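Local coordinates for protein chymotrypsin-like serine protease (Equine arteritis virus, PDB 1MBM) that probably cleaves the viral polyprotein as the chymotrypsin-like serine endopeptidase nsp4 of an arterivirus, at residues 17-22 / 41-46. Numbering follows the deposited sequence.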
loop_
_atom_site.group_PDB
_atom_site.type_symbol
_atom_site.label_atom_id
_atom_site.label_comp_id
_atom_site.label_asym_id
_atom_site.label_seq_id
_atom_site.Cartn_x
_atom_site.Cartn_y
_atom_site.Cartn_z
ATOM N N GLY A 17 5.995 -1.197 -8.242
ATOM C CA GLY A 17 6.941 -1.795 -7.322
ATOM C C GLY A 17 7.710 -0.767 -6.526
ATOM O O GLY A 17 7.610 0.434 -6.772
ATOM N N SER A 18 8.474 -1.240 -5.548
ATOM C CA SER A 18 9.318 -0.362 -4.760
ATOM C C SER A 18 10.664 -1.037 -4.524
ATOM O O SER A 18 10.752 -2.258 -4.489
ATOM C CB SER A 18 8.638 0.067 -3.458
ATOM O OG SER A 18 8.365 -1.030 -2.621
ATOM N N VAL A 19 11.710 -0.231 -4.391
ATOM C CA VAL A 19 13.076 -0.734 -4.256
ATOM C C VAL A 19 13.707 -0.281 -2.938
ATOM O O VAL A 19 13.569 0.864 -2.547
ATOM C CB VAL A 19 13.950 -0.260 -5.440
ATOM C CG1 VAL A 19 15.310 -0.904 -5.387
ATOM C CG2 VAL A 19 13.268 -0.611 -6.765
ATOM N N TRP A 20 14.405 -1.187 -2.266
ATOM C CA TRP A 20 14.919 -0.919 -0.930
ATOM C C TRP A 20 16.262 -1.570 -0.673
ATOM O O TRP A 20 16.704 -2.423 -1.435
ATOM C CB TRP A 20 13.943 -1.453 0.124
ATOM C CG TRP A 20 12.513 -1.114 -0.129
ATOM C CD1 TRP A 20 11.654 -1.750 -0.988
ATOM C CD2 TRP A 20 11.762 -0.063 0.484
ATOM N NE1 TRP A 20 10.420 -1.149 -0.948
ATOM C CE2 TRP A 20 10.459 -0.107 -0.053
ATOM C CE3 TRP A 20 12.062 0.925 1.429
ATOM C CZ2 TRP A 20 9.465 0.794 0.320
ATOM C CZ3 TRP A 20 11.066 1.823 1.802
ATOM C CH2 TRP A 20 9.787 1.750 1.245
ATOM N N THR A 21 16.896 -1.173 0.432
ATOM C CA THR A 21 18.148 -1.780 0.861
ATOM C C THR A 21 17.899 -2.610 2.123
ATOM O O THR A 21 17.150 -2.189 3.002
ATOM C CB THR A 21 19.207 -0.683 1.146
ATOM O OG1 THR A 21 19.581 -0.048 -0.086
ATOM C CG2 THR A 21 20.514 -1.295 1.637
ATOM N N ARG A 22 18.516 -3.790 2.188
ATOM C CA ARG A 22 18.466 -4.658 3.361
ATOM C C ARG A 22 19.716 -5.560 3.418
ATOM O O ARG A 22 19.955 -6.344 2.510
ATOM C CB ARG A 22 17.201 -5.519 3.319
ATOM C CG ARG A 22 16.944 -6.341 4.586
ATOM C CD ARG A 22 15.779 -7.318 4.455
ATOM N NE ARG A 22 15.927 -8.181 3.284
ATOM C CZ ARG A 22 14.923 -8.786 2.667
ATOM N NH1 ARG A 22 13.682 -8.627 3.104
ATOM N NH2 ARG A 22 15.158 -9.561 1.616
ATOM N N ALA A 41 9.223 -11.237 -13.550
ATOM C CA ALA A 41 8.681 -9.930 -13.912
ATOM C C ALA A 41 9.773 -8.879 -14.083
ATOM O O ALA A 41 10.834 -8.947 -13.470
ATOM C CB ALA A 41 7.660 -9.469 -12.894
ATOM N N THR A 42 9.493 -7.883 -14.909
ATOM C CA THR A 42 10.486 -6.861 -15.194
ATOM C C THR A 42 10.156 -5.553 -14.482
ATOM O O THR A 42 9.036 -5.050 -14.581
ATOM C CB THR A 42 10.604 -6.647 -16.710
ATOM O OG1 THR A 42 11.090 -7.851 -17.341
ATOM C CG2 THR A 42 11.694 -5.632 -17.002
ATOM N N LEU A 43 11.141 -5.025 -13.757
ATOM C CA LEU A 43 11.025 -3.757 -13.044
ATOM C C LEU A 43 11.618 -2.641 -13.905
ATOM O O LEU A 43 12.679 -2.800 -14.508
ATOM C CB LEU A 43 11.799 -3.820 -11.724
ATOM C CG LEU A 43 12.094 -2.491 -11.024
ATOM C CD1 LEU A 43 10.801 -1.886 -10.484
ATOM C CD2 LEU A 43 13.108 -2.681 -9.896
ATOM N N LYS A 44 10.920 -1.520 -13.971
ATOM C CA LYS A 44 11.417 -0.351 -14.665
ATOM C C LYS A 44 11.482 0.777 -13.642
ATOM O O LYS A 44 10.458 1.158 -13.086
ATOM C CB LYS A 44 10.474 0.035 -15.795
ATOM C CG LYS A 44 10.883 1.292 -16.550
ATOM C CD LYS A 44 9.793 1.707 -17.521
ATOM C CE LYS A 44 9.793 3.207 -17.742
ATOM N NZ LYS A 44 8.615 3.650 -18.537
ATOM N N ILE A 45 12.684 1.295 -13.398
ATOM C CA ILE A 45 12.887 2.418 -12.486
ATOM C C ILE A 45 14.097 3.249 -12.939
ATOM O O ILE A 45 15.162 2.702 -13.227
ATOM C CB ILE A 45 13.009 1.937 -11.014
ATOM C CG1 ILE A 45 13.068 3.132 -10.054
ATOM C CG2 ILE A 45 14.187 0.999 -10.826
ATOM C CD1 ILE A 45 12.973 2.731 -8.605
ATOM N N GLY A 46 13.923 4.565 -13.018
ATOM C CA GLY A 46 14.966 5.426 -13.554
ATOM C C GLY A 46 15.243 4.969 -14.978
ATOM O O GLY A 46 14.313 4.776 -15.757
#
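V19 meets L43 and I45 inside the six-stranded antiparallel barrel of this chymotrypsin-like protease, where strands 14-22 and 40-45 face one another without pairing; V19 CA lies 8.8 Å from I45 CA. At the start of 17-22, G17 has no side chain to offer, and its main chain is hydrogen-bonded to G7 of the neighbouring strand. Glycine suits the place because a side chain would start out toward L43, whose methyl already partly covers the backbone, with G17 CA 5.0 Å from L43 CD1.

S18 points the other way, out of this barrel. Its OG accepts a bond from the indole of W20, with W20 NE1 2.7 Å from S18 OG. The oxygen sits a little out of the ring plane (16°). Both residues rest on A117 of the second sheet. The serine hydroxyl gives the buried indole N-H an acceptor.

V19 turns inward. Its CG1 lies opposite the backbone N (chi1 -173°), while CG2 lies beside the N and anti to the carbonyl carbon. CG2 reaches L43 CD2 at 3.8 Å and I45 CD1, also at 3.8 Å. L43 CD2 and I45 CD1 lie 5.6 Å apart, and the valine methyl touches both. With CG1 anti to the backbone N and CD1 continuing the zigzag, I45 reaches V19 with its terminal methyl, whereas L43 brings up one branch of its fork and also packs on L52.

Farther along, R22 reaches E25 and E62 through salt bridges. No hydrogen bond joins the two segments: three buried aliphatic side chains meet by methyl contact alone, so this part of the barrel interior relies on shape and exclusion of water.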